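Local structure of Low temperature requirement C protein (Listeria monocytogenes, 1Y9I) at residues D26-L31 and Q50-V55; V32-Q37 and V123-L128; Q85-I88 and L94-V97; G110-T115 and L158-H163; A129-H134 and A138-L143. The protein probably acts as a phosphatidylglycerophosphatase, a lipid phosphatase that removes the terminal phosphate of phosphatidylglycerophosphate, and binds calcium and magnesium ions close together. One frame throughout, in Å; residues are numbered along the deposited sequence.

Contact 1. Residues D26-L31 and Q50-V55; sequences DDIAEL and QNVEHV
Val-52 packs against Ile-28 and Ala-29 where helix 25-36 meets helix 45-56, a helix-helix contact inside an all-helical bundle. The helices come closest at Ala-29 and Val-52, whose CA atoms lie 6.3 Å apart. The small side chain of Ala-29 is consistent with this close approach. The second half of the tight part is formed by Ile-28. With chi1 -53° putting its CG1 beside the backbone N, its CG2 falls anti to that N and reaches Val-52 CG2 at 3.9 Å and Val-52 CG1 at 4.1 Å, so both methyls of the valine are engaged. All three residues are buried, and the interaction between them is purely apolar. Ile-28 also touches Ile-150, which places helix 143-160 next to this layer.

The polar side of the two helices behaves differently. Glu-30 and Gln-50 are exposed and take no part in the packing, while Asp-26 forms a salt bridge with Arg-49 and Glu-53 one with Arg-15, so these charges are paired outside the apolar seam. Within helix 45-56, His-54 ND1 makes a weak hydrogen bond of 3.0 Å to Gln-50 O, with an N-H...O angle of only 124°. In the tight seam, by contrast, Val-52 CG2 lies 4.4 Å from Ala-29 CB and comes nearer still to the backbone, resting 3.9 Å from Ala-29 CA.

Contact 2. Residues V32-Q37 and V123-L128; sequences VLFLQQ and VKPGIL
Phe-34 and Pro-125 mark the closest approach of the two backbones, with their CA atoms 8.1 Å apart. Residues 32-36 are helical, whereas residues 123-128 turn from one helix toward the next. Val-123 still has helical angles, but Lys-124 departs from them with a positive phi of 46°, and Pro-125 is extended. The chain then turns again, with Leu-128 N hydrogen-bonded to Pro-125 O at 3.1 Å, into the short, weakly bonded helix about 127-130. The gap between the backbones is bridged by side chains.

Phe-34 does this by setting its ring anti to its own backbone N (chi1 178°), which carries it out from the helix toward the turn. Pro-125 CG lies over one face, 4.0 Å from the Phe-34 ring centroid and 18° off the normal, displaced toward the CD2 and CE2 rim; its nearest ring atom is Phe-34 CD2 at 3.8 Å. The two side chains run roughly at right angles. At the far end of the ring, CG1 of Val-123 meets Phe-34 CZ at 3.9 Å, approaching obliquely. Tyr-119 of the same chain also touches Phe-34, and Val-123 packs on Tyr-119 of the second subunit.

The geometry is that of a CH-pi contact supplemented by apolar packing, implying that this partly exposed junction is held by dispersion and a weakly polarised C-H rather than by charge.

Contact 3. Residues Q85-I88 and L94-V97; sequences QNII and LYGV. With CA (calcium ion), chain E.
Tyr-95 lies in the loop that leads into helix 97-106, with Gly-96 at the N-cap, and its ring leans on Ile-87 and Ile-88 of helix 84-89. A chi1 of 179° swings the ring away from the loop backbone and toward that helix. The two isoleucines meet it at different levels. Ile-87 stands about perpendicular to the tyrosine side chain, and its CG2 touches the base of the ring, 3.5 Å from Tyr-95 CD1 and 3.6 Å from Tyr-95 CG. Ile-88 runs at a slant to the tyrosine and packs on the phenol end, where its CG1 is 4.0 Å from Tyr-95 CZ and its CD1 3.7 Å from Tyr-95 OH. Beyond these apolar partners, the hydroxyl is hydrogen-bonded to Thr-67 OG1 of the third subunit, so the buried polar end is satisfied across the tetramer.

The backbone of the same residue points to the metal. Asp-98 and Glu-99 also bind the calcium ion, and three waters add to its shell, one of them, water 3, lying in the ring plane at the edge of Tyr-95. The carbonyl O of Tyr-95 binds the calcium at 2.4 Å.

Contact 4. Residues G110-T115 and L158-H163; sequences GSIGFT and LAHSYH
Ile-112 meets His-160 and Ala-159 where the turn that leads into helix 114-123 faces the C-terminal end of helix 143-160. Reading from the start of the first segment, Gly-110 has a phi of 87°, a backbone conformation suited to a residue without a side chain, and its O accepts a hydrogen bond from Gly-113 N at 3.2 Å. Ser-111 turns to other subunits: its OG bonds Gly-96 O of the second subunit and its N bonds Glu-60 of the fourth. Ile-112 then supplies the contact itself. With chi1 at 66°, its CG1 occupies the crowded position between the backbone N and the carbonyl carbon, and from there CD1 extends to Ala-159 CB at 4.3 Å. The end of the isoleucine lies beside the imidazole, with CG1 of Ile-112 3.9 Å from His-160 CE1. The modelled approach of CD1 to the ring is too short for carbon atoms, so its position there is doubtful. Ile-112 also packs on Leu-94 of the second subunit. Further along, Phe-114 N bonds Ser-111 O at 3.0 Å, and the Phe-114 ring lies with Ser-111 CA 3.5 Å above its centre.

ND1 of His-160 donates to Ser-156 O on its own helix. The contact with Ile-112 uses no polar pairing, consistent with van der Waals packing between the isoleucine and the imidazole at a subunit boundary, with Arg-59 of the fourth subunit also touching the histidine.

Contact 5. Residues A129-H134 and A138-L143; sequences AKLNEH and AVHTFL. With MG (magnesium ion), chain F.
Leu-131 places its CD2 methyl over the centre of the His-140 ring, 3.5 Å from the centroid and 11° off the normal, a CH-pi contact made from directly above the face. The two side chains run at about a right angle, and the leucine comes down on the ring face by its methyl. The same Leu-131 CD2 touches Leu-143 CD2 at 3.9 Å, while the other branch, Leu-131 CD1, lies 4.0 Å from Leu-143 CG; the leucine end packs against both the histidine face and Leu-143. On the backbone side, Leu-131 O comes within 3.5 Å of His-140 CB.

The next shell fixes these groups. Leu-131 sits in a turn closed by Asn-132 N hydrogen-bonding Ala-129 O at 3.2 Å. Across from it, the two carboxylate oxygens of Asp-72 take the backbone N-H groups of Phe-142 and Leu-143, and Thr-141 OG1 is hydrogen-bonded to Ile-88 O, which together would help fix the backbone where helix 143-160 begins. Arg-21 touches both His-140 and Leu-143.

Farther out, the residue after the histidine reaches the metal: Thr-141 O binds the magnesium ion at 2.0 Å, and waters 4 and 5 bind it too. Asp-98, Asp-144 and Asp-145 complete a six-ligand shell. Asp-98 also binds the calcium ion, which lies 4.2 Å from the magnesium ion. The loop carrying His-140 and Thr-141 thus contributes a ligand to a carboxylate-bridged binuclear metal site.

In the fold
Starting from the N terminus, contact 1 closes the first loop, pairing helix 25-36 with helix 45-56. Contact 2 opens on the same helix 25-36 before contact 1 has closed, so the two cross, and its loop runs on to the turn at 123-128. Contact 3 lies inside that span and ties helix 84-89 to the calcium-binding loop. Contact 4 opens at 110-115, crossing contact 2, and closes last, at the end of helix 143-160. Contact 5 follows contact 2 within the span of contact 4, joining the end of helix 127-130 to the magnesium-binding loop before helix 143-160. Contacts 3 and 5 touch on the metal-binding side; contacts 1 and 4 touch where Asn-51 packs against Leu-158.

Contact 1. Residues D26-L31 and Q50-V55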
# COMPACT_ATOMS: atom_id res chain seq x y z
N ASP A 26 17.71 -5.30 21.18
CA ASP A 26 18.23 -6.65 20.94
C ASP A 26 17.14 -7.67 20.64
O ASP A 26 17.37 -8.64 19.91
CB ASP A 26 19.06 -7.12 22.14
CG ASP A 26 20.50 -6.67 22.06
OD1 ASP A 26 20.75 -5.54 21.59
OD2 ASP A 26 21.39 -7.44 22.47
N ASP A 27 15.94 -7.47 21.19
CA ASP A 27 14.84 -8.39 20.93
C ASP A 27 14.46 -8.30 19.46
O ASP A 27 14.16 -9.31 18.81
CB ASP A 27 13.64 -8.06 21.82
CG ASP A 27 13.96 -8.12 23.30
OD1 ASP A 27 14.61 -9.10 23.73
OD2 ASP A 27 13.55 -7.20 24.05
N ILE A 28 14.46 -7.08 18.93
CA ILE A 28 14.11 -6.88 17.53
C ILE A 28 15.25 -7.37 16.65
O ILE A 28 15.02 -7.97 15.60
CB ILE A 28 13.84 -5.39 17.22
CG1 ILE A 28 12.80 -4.83 18.20
CG2 ILE A 28 13.31 -5.26 15.80
CD1 ILE A 28 12.36 -3.41 17.88
N ALA A 29 16.49 -7.12 17.07
CA ALA A 29 17.67 -7.54 16.32
C ALA A 29 17.68 -9.05 16.13
O ALA A 29 18.07 -9.55 15.07
CB ALA A 29 18.94 -7.10 17.04
N GLU A 30 17.25 -9.78 17.16
CA GLU A 30 17.19 -11.24 17.10
C GLU A 30 16.23 -11.70 16.00
O GLU A 30 16.43 -12.74 15.38
CB GLU A 30 16.73 -11.81 18.45
CG GLU A 30 17.80 -11.79 19.53
CD GLU A 30 18.80 -12.92 19.37
OE1 GLU A 30 19.45 -13.01 18.31
OE2 GLU A 30 18.95 -13.72 20.32
N LEU A 31 15.19 -10.90 15.77
CA LEU A 31 14.20 -11.20 14.74
C LEU A 31 14.82 -11.00 13.37
O LEU A 31 14.58 -11.77 12.44
CB LEU A 31 12.98 -10.27 14.88
CG LEU A 31 12.10 -10.39 16.13
CD1 LEU A 31 10.92 -9.39 16.05
CD2 LEU A 31 11.58 -11.80 16.26
N GLN A 50 22.44 -2.74 14.31
CA GLN A 50 22.68 -1.46 13.63
C GLN A 50 21.56 -1.12 12.64
O GLN A 50 21.18 0.04 12.50
CB GLN A 50 24.01 -1.51 12.86
CG GLN A 50 25.25 -1.59 13.74
CD GLN A 50 26.52 -1.62 12.92
OE1 GLN A 50 26.75 -0.74 12.08
NE2 GLN A 50 27.36 -2.63 13.15
N ASN A 51 21.06 -2.12 11.94
CA ASN A 51 19.99 -1.88 10.98
C ASN A 51 18.69 -1.54 11.70
O ASN A 51 17.89 -0.74 11.20
CB ASN A 51 19.81 -3.09 10.06
CG ASN A 51 20.79 -3.08 8.89
OD1 ASN A 51 20.60 -2.37 7.91
ND2 ASN A 51 21.86 -3.87 9.00
N VAL A 52 18.47 -2.13 12.88
CA VAL A 52 17.27 -1.82 13.65
C VAL A 52 17.35 -0.36 14.07
O VAL A 52 16.37 0.38 13.97
CB VAL A 52 17.16 -2.72 14.91
CG1 VAL A 52 16.04 -2.21 15.83
CG2 VAL A 52 16.87 -4.17 14.51
N GLU A 53 18.53 0.06 14.53
CA GLU A 53 18.74 1.44 14.95
C GLU A 53 18.42 2.40 13.82
O GLU A 53 17.78 3.43 14.03
CB GLU A 53 20.18 1.65 15.42
CG GLU A 53 20.53 0.96 16.74
CD GLU A 53 19.84 1.60 17.94
OE1 GLU A 53 19.14 2.61 17.76
OE2 GLU A 53 20.01 1.08 19.07
N HIS A 54 18.87 2.08 12.61
CA HIS A 54 18.62 2.92 11.45
C HIS A 54 17.13 3.07 11.15
O HIS A 54 16.68 4.15 10.76
CB HIS A 54 19.34 2.38 10.21
CG HIS A 54 20.77 2.79 10.12
ND1 HIS A 54 21.81 1.89 10.25
CD2 HIS A 54 21.34 4.00 9.88
CE1 HIS A 54 22.96 2.53 10.10
NE2 HIS A 54 22.71 3.81 9.88
N VAL A 55 16.38 1.99 11.31
CA VAL A 55 14.95 2.03 11.06
C VAL A 55 14.25 2.95 12.07
O VAL A 55 13.41 3.77 11.70
CB VAL A 55 14.33 0.61 11.14
CG1 VAL A 55 12.81 0.68 11.06
CG2 VAL A 55 14.87 -0.25 9.99

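Contact 2. Residues V32-Q37 and V123-L128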
# COMPACT_ATOMS: atom_id res chain seq x y z
N VAL A 32 15.62 -9.95 13.23
CA VAL A 32 16.29 -9.67 11.97
C VAL A 32 17.24 -10.83 11.68
O VAL A 32 17.36 -11.29 10.55
CB VAL A 32 17.09 -8.36 12.03
CG1 VAL A 32 17.86 -8.16 10.73
CG2 VAL A 32 16.14 -7.18 12.28
N LEU A 33 17.91 -11.31 12.72
CA LEU A 33 18.85 -12.43 12.58
C LEU A 33 18.06 -13.65 12.09
O LEU A 33 18.49 -14.36 11.18
CB LEU A 33 19.52 -12.73 13.92
CG LEU A 33 20.60 -13.81 13.94
CD1 LEU A 33 21.77 -13.39 13.05
CD2 LEU A 33 21.08 -14.04 15.36
N PHE A 34 16.91 -13.88 12.71
CA PHE A 34 16.03 -15.00 12.36
C PHE A 34 15.61 -14.95 10.89
O PHE A 34 15.51 -15.97 10.22
CB PHE A 34 14.79 -14.96 13.25
CG PHE A 34 13.79 -16.04 12.95
CD1 PHE A 34 13.97 -17.33 13.42
CD2 PHE A 34 12.66 -15.76 12.18
CE1 PHE A 34 13.04 -18.33 13.14
CE2 PHE A 34 11.73 -16.75 11.89
CZ PHE A 34 11.92 -18.04 12.37
N LEU A 35 15.36 -13.74 10.40
CA LEU A 35 14.93 -13.54 9.02
C LEU A 35 16.02 -13.63 7.96
O LEU A 35 15.76 -14.07 6.84
CB LEU A 35 14.28 -12.17 8.88
CG LEU A 35 12.96 -11.92 9.59
CD1 LEU A 35 12.55 -10.46 9.40
CD2 LEU A 35 11.89 -12.84 9.03
N GLN A 36 17.24 -13.21 8.30
CA GLN A 36 18.33 -13.19 7.33
C GLN A 36 19.47 -14.19 7.48
O GLN A 36 20.25 -14.36 6.54
CB GLN A 36 18.92 -11.78 7.28
CG GLN A 36 18.01 -10.75 6.62
CD GLN A 36 18.06 -10.83 5.11
OE1 GLN A 36 18.01 -11.91 4.53
NE2 GLN A 36 18.14 -9.67 4.45
N GLN A 37 19.57 -14.85 8.62
CA GLN A 37 20.65 -15.80 8.87
C GLN A 37 20.80 -16.91 7.84
O GLN A 37 21.92 -17.30 7.50
CB GLN A 37 20.51 -16.42 10.26
CG GLN A 37 19.25 -17.26 10.43
CD GLN A 37 19.24 -18.01 11.74
OE1 GLN A 37 19.37 -17.41 12.81
NE2 GLN A 37 19.09 -19.33 11.67
N VAL A 123 4.89 -16.93 12.40
CA VAL A 123 5.80 -17.74 13.21
C VAL A 123 5.98 -17.21 14.63
O VAL A 123 6.18 -17.98 15.57
CB VAL A 123 7.18 -17.85 12.52
CG1 VAL A 123 8.16 -18.60 13.41
CG2 VAL A 123 7.02 -18.54 11.18
N LYS A 124 5.93 -15.90 14.77
CA LYS A 124 6.07 -15.24 16.06
C LYS A 124 7.23 -15.76 16.92
O LYS A 124 7.02 -16.21 18.05
CB LYS A 124 4.76 -15.36 16.85
CG LYS A 124 3.56 -14.81 16.10
CD LYS A 124 2.28 -14.94 16.90
CE LYS A 124 1.10 -14.39 16.12
NZ LYS A 124 1.29 -12.96 15.78
N PRO A 125 8.46 -15.68 16.40
CA PRO A 125 9.59 -16.16 17.20
C PRO A 125 10.01 -15.14 18.25
O PRO A 125 9.59 -13.98 18.22
CB PRO A 125 10.67 -16.38 16.15
CG PRO A 125 10.42 -15.23 15.21
CD PRO A 125 8.90 -15.25 15.07
N GLY A 126 10.85 -15.58 19.19
CA GLY A 126 11.34 -14.69 20.23
C GLY A 126 10.34 -13.78 20.92
O GLY A 126 9.30 -14.23 21.39
N ILE A 127 10.68 -12.49 20.98
CA ILE A 127 9.85 -11.49 21.64
C ILE A 127 8.41 -11.46 21.13
O ILE A 127 7.50 -11.11 21.88
CB ILE A 127 10.47 -10.08 21.49
CG1 ILE A 127 9.69 -9.06 22.33
CG2 ILE A 127 10.47 -9.65 20.03
CD1 ILE A 127 9.78 -9.29 23.82
N LEU A 128 8.19 -11.82 19.87
CA LEU A 128 6.83 -11.81 19.34
C LEU A 128 5.93 -12.80 20.07
O LEU A 128 4.72 -12.62 20.14
CB LEU A 128 6.83 -12.10 17.83
CG LEU A 128 7.52 -11.01 17.00
CD1 LEU A 128 7.47 -11.38 15.52
CD2 LEU A 128 6.82 -9.67 17.23

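Contact 3. Residues Q85-I88 and L94-V97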
# COMPACT_ATOMS: atom_id res chain seq x y z
N GLN A 85 -13.23 -0.55 21.59
CA GLN A 85 -12.61 -1.01 22.83
C GLN A 85 -12.51 -2.53 22.85
O GLN A 85 -11.44 -3.09 23.11
CB GLN A 85 -13.40 -0.48 24.04
CG GLN A 85 -12.97 -1.03 25.40
CD GLN A 85 -11.51 -0.78 25.76
OE1 GLN A 85 -11.00 0.34 25.64
NE2 GLN A 85 -10.84 -1.82 26.24
N ASN A 86 -13.62 -3.22 22.58
CA ASN A 86 -13.61 -4.68 22.59
C ASN A 86 -12.81 -5.24 21.41
O ASN A 86 -12.09 -6.22 21.55
CB ASN A 86 -15.03 -5.26 22.51
CG ASN A 86 -15.85 -4.99 23.76
OD1 ASN A 86 -15.32 -4.97 24.87
ND2 ASN A 86 -17.15 -4.81 23.58
N ILE A 87 -12.94 -4.59 20.26
CA ILE A 87 -12.24 -5.04 19.05
C ILE A 87 -10.72 -5.05 19.21
O ILE A 87 -10.07 -6.05 18.92
CB ILE A 87 -12.64 -4.16 17.85
CG1 ILE A 87 -14.12 -4.37 17.53
CG2 ILE A 87 -11.77 -4.48 16.63
CD1 ILE A 87 -14.67 -3.45 16.47
N ILE A 88 -10.17 -3.94 19.69
CA ILE A 88 -8.73 -3.83 19.89
C ILE A 88 -8.22 -4.66 21.07
O ILE A 88 -7.21 -5.35 20.96
CB ILE A 88 -8.31 -2.35 20.07
CG1 ILE A 88 -8.52 -1.59 18.75
CG2 ILE A 88 -6.87 -2.25 20.53
CD1 ILE A 88 -8.23 -0.10 18.83
N LEU A 94 -10.68 -9.97 12.35
CA LEU A 94 -11.07 -9.20 11.17
C LEU A 94 -10.74 -7.71 11.25
O LEU A 94 -11.09 -6.94 10.36
CB LEU A 94 -12.56 -9.41 10.88
CG LEU A 94 -12.93 -10.88 10.61
CD1 LEU A 94 -14.39 -10.98 10.22
CD2 LEU A 94 -12.05 -11.45 9.50
N TYR A 95 -10.06 -7.30 12.32
CA TYR A 95 -9.64 -5.91 12.47
C TYR A 95 -8.23 -5.84 11.89
O TYR A 95 -7.29 -6.46 12.42
CB TYR A 95 -9.61 -5.52 13.95
CG TYR A 95 -9.18 -4.10 14.22
CD1 TYR A 95 -10.05 -3.02 14.00
CD2 TYR A 95 -7.91 -3.82 14.72
CE1 TYR A 95 -9.65 -1.70 14.29
CE2 TYR A 95 -7.51 -2.52 15.01
CZ TYR A 95 -8.38 -1.46 14.80
OH TYR A 95 -7.97 -0.17 15.11
N GLY A 96 -8.07 -5.10 10.80
CA GLY A 96 -6.76 -5.04 10.18
C GLY A 96 -6.07 -3.69 10.19
O GLY A 96 -5.14 -3.47 9.42
N VAL A 97 -6.51 -2.78 11.06
CA VAL A 97 -5.89 -1.47 11.10
C VAL A 97 -4.46 -1.57 11.66
O VAL A 97 -3.59 -0.80 11.27
CB VAL A 97 -6.74 -0.46 11.94
CG1 VAL A 97 -6.06 0.90 11.96
CG2 VAL A 97 -8.12 -0.33 11.31
CA CA E . -5.20 -7.26 13.22
O HOH W 1 -4.05 -9.08 14.52
O HOH W 2 -6.18 -9.28 12.19
O HOH W 3 -6.47 -7.35 15.25

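Contact 4. Residues G110-T115 and L158-H163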
# COMPACT_ATOMS: atom_id res chain seq x y z
N GLY A 110 10.90 -0.35 1.31
CA GLY A 110 10.37 -1.03 0.13
C GLY A 110 9.64 -2.34 0.26
O GLY A 110 9.60 -2.99 1.31
N SER A 111 9.05 -2.74 -0.87
CA SER A 111 8.27 -3.96 -0.97
C SER A 111 9.01 -5.26 -0.70
O SER A 111 8.38 -6.28 -0.40
CB SER A 111 7.63 -4.03 -2.36
OG SER A 111 8.63 -3.96 -3.36
N ILE A 112 10.33 -5.26 -0.81
CA ILE A 112 11.06 -6.50 -0.56
C ILE A 112 10.96 -6.94 0.90
O ILE A 112 11.41 -8.03 1.26
CB ILE A 112 12.54 -6.41 -0.96
CG1 ILE A 112 13.28 -5.42 -0.08
CG2 ILE A 112 12.65 -6.04 -2.43
CD1 ILE A 112 14.79 -5.56 -0.19
N GLY A 113 10.38 -6.10 1.74
CA GLY A 113 10.22 -6.46 3.14
C GLY A 113 8.84 -7.05 3.42
O GLY A 113 8.61 -7.59 4.51
N PHE A 114 7.94 -6.95 2.45
CA PHE A 114 6.57 -7.45 2.58
C PHE A 114 6.44 -8.90 3.06
O PHE A 114 5.76 -9.17 4.04
CB PHE A 114 5.80 -7.34 1.24
CG PHE A 114 5.46 -5.93 0.83
CD1 PHE A 114 5.71 -4.84 1.66
CD2 PHE A 114 4.86 -5.70 -0.41
CE1 PHE A 114 5.37 -3.53 1.26
CE2 PHE A 114 4.51 -4.40 -0.82
CZ PHE A 114 4.77 -3.32 0.02
N THR A 115 7.09 -9.83 2.37
CA THR A 115 6.98 -11.23 2.76
C THR A 115 7.55 -11.54 4.15
O THR A 115 6.97 -12.35 4.88
CB THR A 115 7.60 -12.16 1.68
OG1 THR A 115 8.91 -11.71 1.34
CG2 THR A 115 6.73 -12.15 0.43
N LEU A 158 19.23 -4.34 5.44
CA LEU A 158 20.39 -5.22 5.45
C LEU A 158 20.58 -5.83 4.06
O LEU A 158 21.68 -5.83 3.52
CB LEU A 158 20.19 -6.33 6.50
CG LEU A 158 21.31 -7.34 6.79
CD1 LEU A 158 21.01 -8.08 8.08
CD2 LEU A 158 21.44 -8.31 5.63
N ALA A 159 19.50 -6.33 3.47
CA ALA A 159 19.57 -6.93 2.14
C ALA A 159 20.17 -5.94 1.15
O ALA A 159 21.02 -6.30 0.33
CB ALA A 159 18.19 -7.35 1.68
N HIS A 160 19.73 -4.68 1.23
CA HIS A 160 20.25 -3.65 0.33
C HIS A 160 21.71 -3.33 0.63
O HIS A 160 22.44 -2.86 -0.24
CB HIS A 160 19.44 -2.36 0.45
CG HIS A 160 18.18 -2.35 -0.37
ND1 HIS A 160 16.99 -2.89 0.09
CD2 HIS A 160 17.93 -1.89 -1.61
CE1 HIS A 160 16.07 -2.75 -0.84
NE2 HIS A 160 16.61 -2.15 -1.89
N SER A 161 22.14 -3.60 1.86
CA SER A 161 23.51 -3.32 2.27
C SER A 161 24.55 -4.14 1.51
O SER A 161 25.75 -3.97 1.73
CB SER A 161 23.67 -3.56 3.77
OG SER A 161 22.85 -2.68 4.52
N TYR A 162 24.11 -5.02 0.62
CA TYR A 162 25.04 -5.85 -0.15
C TYR A 162 25.11 -5.45 -1.62
O TYR A 162 25.87 -6.04 -2.40
CB TYR A 162 24.65 -7.33 -0.03
CG TYR A 162 24.80 -7.90 1.37
CD1 TYR A 162 24.10 -7.38 2.45
CD2 TYR A 162 25.66 -8.98 1.60
CE1 TYR A 162 24.23 -7.91 3.73
CE2 TYR A 162 25.81 -9.52 2.88
CZ TYR A 162 25.09 -8.98 3.94
OH TYR A 162 25.22 -9.52 5.21
N HIS A 163 24.32 -4.45 -2.00
CA HIS A 163 24.30 -3.96 -3.38
C HIS A 163 24.32 -2.44 -3.41
O HIS A 163 24.86 -1.82 -4.33
CB HIS A 163 23.05 -4.45 -4.11
CG HIS A 163 23.16 -5.83 -4.66
ND1 HIS A 163 23.14 -6.96 -3.87
CD2 HIS A 163 23.29 -6.27 -5.94
CE1 HIS A 163 23.26 -8.03 -4.63
NE2 HIS A 163 23.35 -7.64 -5.89

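Contact 5. Residues A129-H134 and A138-L143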
# COMPACT_ATOMS: atom_id res chain seq x y z
N ALA A 129 6.53 -13.85 20.63
CA ALA A 129 5.75 -14.84 21.37
C ALA A 129 5.27 -14.22 22.69
O ALA A 129 4.15 -14.48 23.14
CB ALA A 129 6.59 -16.08 21.64
N LYS A 130 6.12 -13.40 23.29
CA LYS A 130 5.78 -12.75 24.56
C LYS A 130 4.69 -11.69 24.39
O LYS A 130 3.96 -11.38 25.34
CB LYS A 130 7.03 -12.12 25.17
CG LYS A 130 8.15 -13.12 25.43
CD LYS A 130 9.38 -12.46 26.07
CE LYS A 130 9.09 -11.97 27.48
NZ LYS A 130 10.28 -11.29 28.09
N LEU A 131 4.57 -11.13 23.20
CA LEU A 131 3.56 -10.12 22.92
C LEU A 131 2.25 -10.76 22.49
O LEU A 131 1.23 -10.08 22.33
CB LEU A 131 4.05 -9.18 21.81
CG LEU A 131 5.25 -8.28 22.11
CD1 LEU A 131 5.65 -7.52 20.86
CD2 LEU A 131 4.90 -7.32 23.24
N ASN A 132 2.27 -12.08 22.31
CA ASN A 132 1.10 -12.82 21.86
C ASN A 132 0.48 -13.73 22.93
O ASN A 132 -0.04 -14.79 22.62
CB ASN A 132 1.49 -13.66 20.63
CG ASN A 132 0.30 -14.26 19.91
OD1 ASN A 132 -0.58 -13.54 19.44
ND2 ASN A 132 0.26 -15.58 19.82
N GLU A 133 0.53 -13.30 24.18
CA GLU A 133 -0.03 -14.10 25.27
C GLU A 133 -1.53 -13.94 25.47
O GLU A 133 -2.21 -14.89 25.86
CB GLU A 133 0.71 -13.81 26.57
CG GLU A 133 2.15 -14.30 26.59
CD GLU A 133 2.80 -14.13 27.94
OE1 GLU A 133 2.22 -14.63 28.93
OE2 GLU A 133 3.88 -13.52 28.01
N HIS A 134 -2.05 -12.74 25.22
CA HIS A 134 -3.47 -12.46 25.40
C HIS A 134 -3.97 -12.87 26.78
O HIS A 134 -4.96 -13.58 26.91
CB HIS A 134 -4.30 -13.19 24.34
CG HIS A 134 -4.08 -12.69 22.94
ND1 HIS A 134 -2.87 -12.78 22.30
CD2 HIS A 134 -4.93 -12.10 22.07
CE1 HIS A 134 -2.98 -12.26 21.09
NE2 HIS A 134 -4.22 -11.84 20.92
N ALA A 138 -3.07 -7.34 29.35
CA ALA A 138 -2.14 -6.64 28.47
C ALA A 138 -2.66 -6.69 27.03
O ALA A 138 -3.17 -7.71 26.58
CB ALA A 138 -0.76 -7.28 28.55
N VAL A 139 -2.52 -5.57 26.33
CA VAL A 139 -2.96 -5.48 24.94
C VAL A 139 -1.76 -5.09 24.07
O VAL A 139 -1.10 -4.09 24.33
CB VAL A 139 -4.08 -4.42 24.79
CG1 VAL A 139 -4.50 -4.30 23.34
CG2 VAL A 139 -5.28 -4.83 25.64
N HIS A 140 -1.49 -5.89 23.05
CA HIS A 140 -0.37 -5.64 22.14
C HIS A 140 -0.83 -5.79 20.70
O HIS A 140 -0.05 -6.17 19.82
CB HIS A 140 0.77 -6.62 22.43
CG HIS A 140 1.40 -6.45 23.78
ND1 HIS A 140 2.15 -5.34 24.11
CD2 HIS A 140 1.39 -7.24 24.88
CE1 HIS A 140 2.57 -5.46 25.36
NE2 HIS A 140 2.13 -6.60 25.84
N THR A 141 -2.09 -5.48 20.47
CA THR A 141 -2.71 -5.57 19.16
C THR A 141 -1.90 -4.81 18.10
O THR A 141 -1.70 -5.31 16.99
CB THR A 141 -4.14 -5.03 19.22
OG1 THR A 141 -4.90 -5.85 20.12
CG2 THR A 141 -4.79 -5.04 17.85
N PHE A 142 -1.44 -3.61 18.43
CA PHE A 142 -0.66 -2.82 17.49
C PHE A 142 0.84 -3.07 17.61
O PHE A 142 1.56 -3.08 16.61
CB PHE A 142 -0.93 -1.34 17.70
CG PHE A 142 -2.23 -0.89 17.13
CD1 PHE A 142 -2.31 -0.41 15.83
CD2 PHE A 142 -3.40 -1.00 17.88
CE1 PHE A 142 -3.53 -0.05 15.27
CE2 PHE A 142 -4.63 -0.64 17.33
CZ PHE A 142 -4.69 -0.16 16.03
N LEU A 143 1.31 -3.28 18.83
CA LEU A 143 2.73 -3.50 19.05
C LEU A 143 3.30 -4.75 18.39
O LEU A 143 4.46 -4.73 17.93
CB LEU A 143 3.05 -3.51 20.54
CG LEU A 143 4.54 -3.64 20.88
CD1 LEU A 143 5.32 -2.54 20.17
CD2 LEU A 143 4.74 -3.55 22.38
MG MG F . -1.81 -6.86 15.68
O HOH W 4 -1.28 -8.25 14.23
O HOH W 5 -2.41 -8.29 16.90